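Local atomic coordinates of ubiquitin-like-specific protease 2 (Saccharomyces cerevisiae, PDB entry 5LNB), a protein that acts as a cysteine protease that removes SUMO from modified proteins, this piece of it holding the catalytic domain of the Ulp1 (peptidase C48) family. Residues F19-Y25 with L275-I280; F56-Y61 with L268-L272; Y121-S125 with D165-H171. All coordinates share one frame; numbering follows the deposited sequence.

Contact 1: residues F19-Y25 with L275-I280; sequences FKPSLCY and LQLNYI
L23 and Q276 bring the two backbones nearest, with their CA atoms 5.2 Å apart, where the short strand 23-25 lies almost perpendicular to helix 275-280 (87° between their directions, axes 8.0 Å apart). Before the strand the chain passes through a cis peptide bond into P21, and Q276 reaches the carbonyl of this proline. Its NE2 donates a nearly straight hydrogen bond to P21 O at 2.9 Å, with the acceptor close to the amide plane. The same side chain, bent at chi2 (-127°), runs across one face of the F19 ring: Q276 CG makes a CH-pi contact there, and ring and amide are stacked nearly flat. Glutamine suits the place because its methylenes serve the ring while its amide serves the backbone; OE1 turns to K273. Leucines meet further along, L23 CD2 lying 3.9 Å from L275 CB while L23 CD1 reaches Y279 CB. The Y279 ring lies against the strand backbone, with C24 O over one face and C24 CB 3.6 Å from Y279 CZ. P21 CD rests on I280 CG1 at 3.9 Å, and Y25 CE2 touches L275 CD2 at 3.7 Å. The arrangement is that of a beta-hairpin, strands 23-26 and 32-35, laid crosswise on the long helix 264-285.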
loop_
_atom_site.group_PDB
_atom_site.type_symbol
_atom_site.label_atom_id
_atom_site.label_comp_id
_atom_site.label_asym_id
_atom_site.label_seq_id
_atom_site.Cartn_x
_atom_site.Cartn_y
_atom_site.Cartn_z
ATOM N N PHE A 19 6.749 -10.353 22.375
ATOM C CA PHE A 19 6.239 -9.088 21.847
ATOM C C PHE A 19 4.927 -8.807 22.580
ATOM O O PHE A 19 3.842 -8.836 21.998
ATOM C CB PHE A 19 6.044 -9.151 20.339
ATOM C CG PHE A 19 5.778 -7.815 19.698
ATOM C CD1 PHE A 19 6.818 -6.941 19.425
ATOM C CD2 PHE A 19 4.492 -7.443 19.339
ATOM C CE1 PHE A 19 6.581 -5.718 18.823
ATOM C CE2 PHE A 19 4.246 -6.218 18.731
ATOM C CZ PHE A 19 5.291 -5.353 18.475
ATOM N N LYS A 20 5.048 -8.541 23.880
ATOM C CA LYS A 20 3.943 -8.554 24.801
ATOM C C LYS A 20 4.193 -7.447 25.822
ATOM O O LYS A 20 5.283 -7.395 26.415
ATOM C CB LYS A 20 3.841 -9.921 25.485
ATOM C CG LYS A 20 2.464 -10.299 25.973
ATOM C CD LYS A 20 2.511 -11.649 26.685
ATOM C CE LYS A 20 1.478 -11.739 27.809
ATOM N NZ LYS A 20 1.597 -13.015 28.578
ATOM N N PRO A 21 3.230 -6.541 26.041
ATOM C CA PRO A 21 1.907 -6.551 25.405
ATOM C C PRO A 21 1.932 -6.238 23.905
ATOM O O PRO A 21 2.950 -5.812 23.347
ATOM C CB PRO A 21 1.156 -5.458 26.162
ATOM C CG PRO A 21 2.226 -4.518 26.608
ATOM C CD PRO A 21 3.408 -5.379 26.930
ATOM N N SER A 22 0.797 -6.454 23.250
ATOM C CA SER A 22 0.691 -6.105 21.845
ATOM C C SER A 22 0.834 -4.599 21.667
ATOM O O SER A 22 0.384 -3.811 22.502
ATOM C CB SER A 22 -0.644 -6.581 21.281
ATOM O OG SER A 22 -0.826 -7.960 21.533
ATOM N N LEU A 23 1.479 -4.202 20.576
ATOM C CA LEU A 23 1.565 -2.790 20.239
ATOM C C LEU A 23 0.188 -2.249 19.875
ATOM O O LEU A 23 -0.527 -2.826 19.050
ATOM C CB LEU A 23 2.534 -2.575 19.079
ATOM C CG LEU A 23 2.522 -1.186 18.440
ATOM C CD1 LEU A 23 2.880 -0.107 19.466
ATOM C CD2 LEU A 23 3.462 -1.164 17.246
ATOM N N CYS A 24 -0.181 -1.137 20.493
ATOM C CA CYS A 24 -1.384 -0.397 20.145
ATOM C C CYS A 24 -0.935 0.985 19.686
ATOM O O CYS A 24 -0.423 1.775 20.485
ATOM C CB CYS A 24 -2.337 -0.317 21.335
ATOM S SG CYS A 24 -3.915 0.400 20.925
ATOM N N TYR A 25 -1.094 1.274 18.401
ATOM C CA TYR A 25 -0.569 2.502 17.825
ATOM C C TYR A 25 -1.713 3.381 17.334
ATOM O O TYR A 25 -2.623 2.900 16.648
ATOM C CB TYR A 25 0.403 2.195 16.688
ATOM C CG TYR A 25 1.260 3.376 16.319
ATOM C CD1 TYR A 25 0.908 4.222 15.267
ATOM C CD2 TYR A 25 2.410 3.661 17.036
ATOM C CE1 TYR A 25 1.697 5.312 14.939
ATOM C CE2 TYR A 25 3.200 4.739 16.717
ATOM C CZ TYR A 25 2.843 5.558 15.672
ATOM O OH TYR A 25 3.649 6.630 15.385
ATOM N N LEU A 275 8.620 0.912 18.495
ATOM C CA LEU A 275 7.298 1.457 18.786
ATOM C C LEU A 275 6.667 0.768 19.991
ATOM O O LEU A 275 5.950 1.407 20.775
ATOM C CB LEU A 275 6.385 1.330 17.564
ATOM C CG LEU A 275 6.708 2.207 16.350
ATOM C CD1 LEU A 275 5.701 1.971 15.231
ATOM C CD2 LEU A 275 6.744 3.685 16.728
ATOM N N GLN A 276 6.921 -0.532 20.153
ATOM C CA GLN A 276 6.376 -1.260 21.291
ATOM C C GLN A 276 7.027 -0.799 22.588
ATOM O O GLN A 276 6.346 -0.594 23.600
ATOM C CB GLN A 276 6.581 -2.758 21.086
ATOM C CG GLN A 276 5.695 -3.640 21.928
ATOM C CD GLN A 276 6.490 -4.655 22.710
ATOM O OE1 GLN A 276 7.718 -4.648 22.675
ATOM N NE2 GLN A 276 5.795 -5.538 23.421
ATOM N N LEU A 277 8.349 -0.625 22.570
ATOM C CA LEU A 277 9.050 -0.202 23.773
ATOM C C LEU A 277 8.558 1.158 24.245
ATOM O O LEU A 277 8.380 1.380 25.449
ATOM C CB LEU A 277 10.557 -0.190 23.519
ATOM C CG LEU A 277 11.140 -1.602 23.407
ATOM C CD1 LEU A 277 12.611 -1.570 23.002
ATOM C CD2 LEU A 277 10.971 -2.341 24.738
ATOM N N ASN A 278 8.319 2.082 23.315
ATOM C CA ASN A 278 7.764 3.367 23.724
ATOM C C ASN A 278 6.357 3.201 24.288
ATOM O O ASN A 278 6.008 3.828 25.294
ATOM C CB ASN A 278 7.776 4.342 22.552
ATOM C CG ASN A 278 9.177 4.611 22.042
ATOM O OD1 ASN A 278 10.156 4.419 22.759
ATOM N ND2 ASN A 278 9.277 5.059 20.797
ATOM N N TYR A 279 5.542 2.349 23.662
ATOM C CA TYR A 279 4.201 2.079 24.174
ATOM C C TYR A 279 4.257 1.539 25.599
ATOM O O TYR A 279 3.499 1.978 26.473
ATOM C CB TYR A 279 3.488 1.098 23.247
ATOM C CG TYR A 279 2.088 0.698 23.658
ATOM C CD1 TYR A 279 1.083 1.652 23.819
ATOM C CD2 TYR A 279 1.758 -0.642 23.847
ATOM C CE1 TYR A 279 -0.209 1.283 24.184
ATOM C CE2 TYR A 279 0.475 -1.023 24.204
ATOM C CZ TYR A 279 -0.504 -0.059 24.368
ATOM O OH TYR A 279 -1.778 -0.437 24.727
ATOM N N ILE A 280 5.149 0.579 25.852
ATOM C CA ILE A 280 5.310 0.067 27.208
ATOM C C ILE A 280 5.674 1.199 28.161
ATOM O O ILE A 280 5.133 1.297 29.271
ATOM C CB ILE A 280 6.360 -1.055 27.250
ATOM C CG1 ILE A 280 5.828 -2.316 26.568
ATOM C CG2 ILE A 280 6.757 -1.354 28.691
ATOM C CD1 ILE A 280 6.896 -3.377 26.363
HETATM O O HOH W 1 -1.908 -3.882 24.255
#

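Contact 2: residues F56-Y61 with L268-L272; sequences FFTKFY and LRHTL
The phenyl ring of F57 is overlapped by L268, whose CD2 methyl stands almost exactly over the ring centre, 3.9 Å from the F57 centroid and 7° off the normal, in a CH-pi contact. On the opposite face lies F56 of the same helix, so the F57 ring is held between a methyl and a neighbouring aromatic. At its edge, near the ring plane, the CG2 methyl of T271 comes within 4.0 Å of F57 CE1. L272 CG separately approaches F57 CZ to 3.6 Å. The segment axes are 12.7 Å apart, with directions differing by 76°, a gap that long side chains such as phenylalanine can span. Helices 51-67 and 264-285 of this Ulp1-family protease meet here, and helix 215-228 borders the same cluster, I220 touching both F57 and Y61. L272 divides its work, for while its CG faces F57, its CD2 lies 3.5 Å from F56 CE2, the two side chains passing each other in opposite senses. Y61 presents its edge to the leucine methyl, Y61 OH being 3.7 Å from L268 CD2. T271, partly exposed, suits the edge of the apolar patch: with OG1 beside its own backbone N (chi1 -63°), the hydroxyl bonds back to N267 O, as threonine in a helix can, and CG2 is left for the phenyl rim. A water bridges T271 OG1, 3.1 Å from it, and Y61 OH.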
loop_
_atom_site.group_PDB
_atom_site.type_symbol
_atom_site.label_atom_id
_atom_site.label_comp_id
_atom_site.label_asym_id
_atom_site.label_seq_id
_atom_site.Cartn_x
_atom_site.Cartn_y
_atom_site.Cartn_z
ATOM N N PHE A 56 -0.504 -2.163 8.557
ATOM C CA PHE A 56 0.057 -1.214 9.508
ATOM C C PHE A 56 1.127 -0.347 8.857
ATOM O O PHE A 56 1.122 0.881 9.001
ATOM C CB PHE A 56 0.646 -1.924 10.721
ATOM C CG PHE A 56 1.387 -0.990 11.630
ATOM C CD1 PHE A 56 0.697 -0.135 12.467
ATOM C CD2 PHE A 56 2.770 -0.932 11.616
ATOM C CE1 PHE A 56 1.373 0.736 13.304
ATOM C CE2 PHE A 56 3.445 -0.054 12.446
ATOM C CZ PHE A 56 2.742 0.780 13.288
ATOM N N PHE A 57 2.062 -0.967 8.137
ATOM C CA PHE A 57 3.200 -0.209 7.634
ATOM C C PHE A 57 2.859 0.657 6.428
ATOM O O PHE A 57 3.436 1.740 6.275
ATOM C CB PHE A 57 4.343 -1.153 7.301
ATOM C CG PHE A 57 5.263 -1.388 8.448
ATOM C CD1 PHE A 57 5.960 -0.326 9.013
ATOM C CD2 PHE A 57 5.443 -2.660 8.966
ATOM C CE1 PHE A 57 6.830 -0.529 10.087
ATOM C CE2 PHE A 57 6.324 -2.871 10.032
ATOM C CZ PHE A 57 7.014 -1.804 10.587
ATOM N N THR A 58 1.947 0.228 5.554
ATOM C CA THR A 58 1.528 1.139 4.496
ATOM C C THR A 58 0.904 2.388 5.102
ATOM O O THR A 58 1.228 3.514 4.707
ATOM C CB THR A 58 0.549 0.453 3.535
ATOM O OG1 THR A 58 -0.642 0.079 4.240
ATOM C CG2 THR A 58 1.183 -0.787 2.911
ATOM N N LYS A 59 0.038 2.203 6.098
ATOM C CA LYS A 59 -0.489 3.328 6.858
ATOM C C LYS A 59 0.636 4.118 7.514
ATOM O O LYS A 59 0.674 5.351 7.437
ATOM C CB LYS A 59 -1.471 2.813 7.904
ATOM C CG LYS A 59 -2.096 3.883 8.764
ATOM C CD LYS A 59 -3.139 4.650 7.991
ATOM C CE LYS A 59 -4.048 5.460 8.933
ATOM N NZ LYS A 59 -4.743 6.565 8.214
ATOM N N PHE A 60 1.569 3.416 8.160
ATOM C CA PHE A 60 2.642 4.085 8.886
ATOM C C PHE A 60 3.446 5.011 7.971
ATOM O O PHE A 60 3.664 6.188 8.292
ATOM C CB PHE A 60 3.536 3.033 9.545
ATOM C CG PHE A 60 4.626 3.615 10.393
ATOM C CD1 PHE A 60 4.369 4.018 11.696
ATOM C CD2 PHE A 60 5.905 3.769 9.885
ATOM C CE1 PHE A 60 5.371 4.555 12.481
ATOM C CE2 PHE A 60 6.912 4.308 10.667
ATOM C CZ PHE A 60 6.646 4.700 11.970
ATOM N N TYR A 61 3.887 4.508 6.812
ATOM C CA TYR A 61 4.758 5.310 5.960
ATOM C C TYR A 61 4.013 6.377 5.167
ATOM O O TYR A 61 4.627 7.374 4.769
ATOM C CB TYR A 61 5.556 4.405 5.021
ATOM C CG TYR A 61 6.615 3.641 5.774
ATOM C CD1 TYR A 61 7.583 4.319 6.511
ATOM C CD2 TYR A 61 6.628 2.249 5.791
ATOM C CE1 TYR A 61 8.543 3.629 7.233
ATOM C CE2 TYR A 61 7.588 1.551 6.508
ATOM C CZ TYR A 61 8.537 2.244 7.222
ATOM O OH TYR A 61 9.492 1.556 7.920
ATOM N N LEU A 268 12.289 -3.378 9.580
ATOM C CA LEU A 268 10.884 -3.315 9.971
ATOM C C LEU A 268 10.681 -3.862 11.383
ATOM O O LEU A 268 9.906 -3.298 12.163
ATOM C CB LEU A 268 10.019 -4.070 8.962
ATOM C CG LEU A 268 9.978 -3.549 7.516
ATOM C CD1 LEU A 268 9.226 -4.540 6.652
ATOM C CD2 LEU A 268 9.326 -2.154 7.427
ATOM N N ARG A 269 11.382 -4.947 11.739
ATOM C CA ARG A 269 11.284 -5.479 13.099
ATOM C C ARG A 269 11.779 -4.463 14.113
ATOM O O ARG A 269 11.139 -4.232 15.142
ATOM C CB ARG A 269 12.082 -6.771 13.249
ATOM C CG ARG A 269 11.496 -7.983 12.593
ATOM C CD ARG A 269 12.006 -9.253 13.284
ATOM N NE ARG A 269 13.409 -9.177 13.699
ATOM C CZ ARG A 269 14.446 -9.524 12.940
ATOM N NH1 ARG A 269 14.250 -9.957 11.705
ATOM N NH2 ARG A 269 15.682 -9.432 13.415
ATOM N N HIS A 270 12.932 -3.849 13.836
ATOM C CA HIS A 270 13.459 -2.829 14.734
ATOM C C HIS A 270 12.478 -1.674 14.900
ATOM O O HIS A 270 12.335 -1.130 15.999
ATOM C CB HIS A 270 14.808 -2.319 14.224
ATOM C CG HIS A 270 15.525 -1.438 15.205
ATOM N ND1 HIS A 270 15.720 -0.088 14.996
ATOM C CD2 HIS A 270 16.081 -1.714 16.410
ATOM C CE1 HIS A 270 16.372 0.427 16.024
ATOM N NE2 HIS A 270 16.603 -0.539 16.896
ATOM N N THR A 271 11.800 -1.277 13.822
ATOM C CA THR A 271 10.839 -0.183 13.932
ATOM C C THR A 271 9.678 -0.566 14.843
ATOM O O THR A 271 9.328 0.176 15.768
ATOM C CB THR A 271 10.320 0.215 12.551
ATOM O OG1 THR A 271 11.403 0.702 11.747
ATOM C CG2 THR A 271 9.248 1.292 12.682
ATOM N N LEU A 272 9.062 -1.721 14.585
ATOM C CA LEU A 272 7.953 -2.172 15.417
ATOM C C LEU A 272 8.403 -2.360 16.860
ATOM O O LEU A 272 7.794 -1.820 17.792
ATOM C CB LEU A 272 7.381 -3.471 14.851
ATOM C CG LEU A 272 6.307 -3.325 13.786
ATOM C CD1 LEU A 272 5.820 -4.699 13.336
ATOM C CD2 LEU A 272 5.145 -2.488 14.341
HETATM O O HOH W 2 11.086 2.785 9.421
#

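Contact 3: residues Y121-S125 with D165-H171; sequences YHWFS and DSLRQTH. With ACT (acetate ion), chain B.
F124 and H171 lie face to face, their rings 3.6 Å apart between centroids and only 6° from parallel. F124 reaches this place with CG between its backbone N and carbonyl carbon (chi1 64°), which also brings CD2 over one face of H122, toward its rim. Over the other face of H122 sits the CD1 methyl of L167, 3.7 Å from the H122 centroid, so that imidazole is clamped between two apolar groups. In its plane, at the edge, H122 NE2 donates to D165 OD1 at 2.9 Å, an almost straight bond (165°) that meets the carboxylate on its syn side, some way out of the carboxylate plane. L167 N reaches the same oxygen from the opposite face, at 2.9 Å, closing an Asx turn. The second oxygen, D165 OD2, takes H171 NE2 on its anti side at 2.6 Å, also well out of its plane, while H171 ND1 is bonded to E174. Q169 OE1 comes up at the rim of H122, 3.4 Å from H122 CE1, its amide steeply turned to the ring. With a leucine in place of D165, both histidine NE2 atoms and the L167 amide would probably lose their acceptor, leaving the H122 ring freer to turn between F124 and L167 and the loop less defined. An aspartate suits the spot by offering two oxygens to three donors in a buried setting. H122 also packs on C215, consistent with the His-Asp-Cys triad of C48 peptidases; the chemistry implies an imidazole oriented by D165, itself steadied in turn by L167 N and H171.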
loop_
_atom_site.group_PDB
_atom_site.type_symbol
_atom_site.label_atom_id
_atom_site.label_comp_id
_atom_site.label_asym_id
_atom_site.label_seq_id
_atom_site.Cartn_x
_atom_site.Cartn_y
_atom_site.Cartn_z
ATOM N N TYR A 121 -1.060 -15.764 -1.564
ATOM C CA TYR A 121 0.183 -15.535 -0.834
ATOM C C TYR A 121 1.207 -14.738 -1.629
ATOM O O TYR A 121 2.379 -14.681 -1.237
ATOM C CB TYR A 121 0.800 -16.858 -0.369
ATOM C CG TYR A 121 0.004 -17.492 0.739
ATOM C CD1 TYR A 121 0.245 -17.160 2.072
ATOM C CD2 TYR A 121 -1.008 -18.401 0.460
ATOM C CE1 TYR A 121 -0.487 -17.727 3.100
ATOM C CE2 TYR A 121 -1.751 -18.973 1.483
ATOM C CZ TYR A 121 -1.484 -18.630 2.804
ATOM O OH TYR A 121 -2.224 -19.190 3.828
ATOM N N HIS A 122 0.798 -14.110 -2.723
ATOM C CA HIS A 122 1.647 -13.235 -3.516
ATOM C C HIS A 122 1.172 -11.805 -3.308
ATOM O O HIS A 122 0.051 -11.461 -3.694
ATOM C CB HIS A 122 1.589 -13.620 -4.996
ATOM C CG HIS A 122 2.338 -12.683 -5.900
ATOM N ND1 HIS A 122 2.202 -12.710 -7.274
ATOM C CD2 HIS A 122 3.239 -11.706 -5.631
ATOM C CE1 HIS A 122 2.979 -11.785 -7.811
ATOM N NE2 HIS A 122 3.619 -11.161 -6.836
ATOM N N TRP A 123 2.027 -10.979 -2.704
ATOM C CA TRP A 123 1.766 -9.558 -2.520
ATOM C C TRP A 123 2.289 -8.748 -3.702
ATOM O O TRP A 123 3.430 -8.934 -4.139
ATOM C CB TRP A 123 2.441 -9.037 -1.251
ATOM C CG TRP A 123 1.762 -9.327 0.057
ATOM C CD1 TRP A 123 2.184 -10.202 1.027
ATOM C CD2 TRP A 123 0.580 -8.697 0.570
ATOM N NE1 TRP A 123 1.315 -10.176 2.100
ATOM C CE2 TRP A 123 0.326 -9.257 1.846
ATOM C CE3 TRP A 123 -0.302 -7.730 0.068
ATOM C CZ2 TRP A 123 -0.766 -8.871 2.630
ATOM C CZ3 TRP A 123 -1.385 -7.351 0.840
ATOM C CH2 TRP A 123 -1.609 -7.923 2.113
ATOM N N PHE A 124 1.463 -7.839 -4.202
ATOM C CA PHE A 124 1.937 -6.726 -5.017
ATOM C C PHE A 124 0.968 -5.574 -4.771
ATOM O O PHE A 124 0.096 -5.662 -3.902
ATOM C CB PHE A 124 2.100 -7.132 -6.495
ATOM C CG PHE A 124 0.815 -7.514 -7.189
ATOM C CD1 PHE A 124 0.107 -6.581 -7.936
ATOM C CD2 PHE A 124 0.336 -8.814 -7.128
ATOM C CE1 PHE A 124 -1.071 -6.933 -8.591
ATOM C CE2 PHE A 124 -0.843 -9.175 -7.784
ATOM C CZ PHE A 124 -1.547 -8.233 -8.511
ATOM N N SER A 125 1.126 -4.475 -5.506
ATOM C CA SER A 125 0.336 -3.292 -5.186
ATOM C C SER A 125 0.150 -2.415 -6.419
ATOM O O SER A 125 0.915 -2.486 -7.384
ATOM C CB SER A 125 0.997 -2.493 -4.057
ATOM O OG SER A 125 0.235 -1.357 -3.699
ATOM N N ASP A 165 5.463 -4.957 -8.830
ATOM C CA ASP A 165 5.555 -6.317 -8.318
ATOM C C ASP A 165 7.025 -6.708 -8.300
ATOM O O ASP A 165 7.714 -6.555 -9.310
ATOM C CB ASP A 165 4.750 -7.274 -9.210
ATOM C CG ASP A 165 4.745 -8.708 -8.706
ATOM O OD1 ASP A 165 5.314 -9.000 -7.630
ATOM O OD2 ASP A 165 4.144 -9.553 -9.400
ATOM N N SER A 166 7.501 -7.205 -7.160
ATOM C CA SER A 166 8.883 -7.648 -7.078
ATOM C C SER A 166 9.119 -8.933 -7.857
ATOM O O SER A 166 10.272 -9.239 -8.172
ATOM C CB SER A 166 9.305 -7.829 -5.617
ATOM O OG SER A 166 8.399 -8.676 -4.935
ATOM N N LEU A 167 8.071 -9.691 -8.176
ATOM C CA LEU A 167 8.228 -10.832 -9.072
ATOM C C LEU A 167 8.139 -10.371 -10.528
ATOM O O LEU A 167 7.652 -9.276 -10.834
ATOM C CB LEU A 167 7.178 -11.909 -8.785
ATOM C CG LEU A 167 7.183 -12.442 -7.342
ATOM C CD1 LEU A 167 6.165 -13.563 -7.147
ATOM C CD2 LEU A 167 8.589 -12.903 -6.912
ATOM N N ARG A 168 8.620 -11.223 -11.435
ATOM C CA ARG A 168 8.670 -10.876 -12.856
ATOM C C ARG A 168 7.337 -11.241 -13.515
ATOM O O ARG A 168 7.205 -12.226 -14.243
ATOM C CB ARG A 168 9.857 -11.562 -13.525
ATOM C CG ARG A 168 11.204 -10.974 -13.092
ATOM C CD ARG A 168 12.379 -11.744 -13.665
ATOM N NE ARG A 168 12.381 -11.710 -15.125
ATOM C CZ ARG A 168 13.234 -11.005 -15.863
ATOM N NH1 ARG A 168 14.173 -10.271 -15.280
ATOM N NH2 ARG A 168 13.154 -11.043 -17.188
ATOM N N GLN A 169 6.333 -10.405 -13.258
ATOM C CA GLN A 169 4.968 -10.682 -13.682
ATOM C C GLN A 169 4.246 -9.383 -14.009
ATOM O O GLN A 169 4.523 -8.331 -13.426
ATOM C CB GLN A 169 4.163 -11.418 -12.605
ATOM C CG GLN A 169 4.720 -12.754 -12.172
ATOM C CD GLN A 169 3.839 -13.444 -11.142
ATOM O OE1 GLN A 169 2.688 -13.058 -10.922
ATOM N NE2 GLN A 169 4.381 -14.466 -10.501
ATOM N N THR A 170 3.286 -9.489 -14.923
ATOM C CA THR A 170 2.364 -8.422 -15.268
ATOM C C THR A 170 0.956 -8.866 -14.879
ATOM O O THR A 170 0.672 -10.066 -14.801
ATOM C CB THR A 170 2.447 -8.093 -16.761
ATOM O OG1 THR A 170 2.035 -9.236 -17.520
ATOM C CG2 THR A 170 3.892 -7.736 -17.150
ATOM N N HIS A 171 0.071 -7.905 -14.627
ATOM C CA HIS A 171 -1.149 -8.204 -13.883
ATOM C C HIS A 171 -2.389 -7.651 -14.564
ATOM O O HIS A 171 -3.312 -7.164 -13.914
ATOM C CB HIS A 171 -1.033 -7.686 -12.454
ATOM C CG HIS A 171 0.078 -8.324 -11.691
ATOM N ND1 HIS A 171 0.063 -9.656 -11.338
ATOM C CD2 HIS A 171 1.254 -7.828 -11.242
ATOM C CE1 HIS A 171 1.173 -9.949 -10.686
ATOM N NE2 HIS A 171 1.912 -8.857 -10.612
HETATM C C ACT B . -3.945 -15.177 1.939
HETATM O O ACT B . -3.326 -15.325 0.849
HETATM O OXT ACT B . -4.361 -14.030 2.223
HETATM C CH3 ACT B . -4.201 -16.314 2.884
HETATM O O HOH W 3 5.798 -7.291 -4.573
#

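How the contacts relate
Contacts 1 and 2 share helix 264-285 and touch directly: L23 packs on L272, while L275 meets F56 and F60, so the hairpin, the helix and helix 51-67 are linked by apolar contacts. Contact 1 lies farthest out, its centre about 23 Å from the centre of the chain, and mixes a glutamine-to-backbone bond with apolar contacts; contact 2, its centre about 12 Å from that point, depends on aromatic rings and leucines, with water at its polar border. Contact 3, though its centre is about 13 Å out, is the buried one, with five of seven touching residues buried, and joins strand 122-129 to a loop through histidine-carboxylate bonds. It touches neither of the others, its nearest atoms about 7 Å from contact 2.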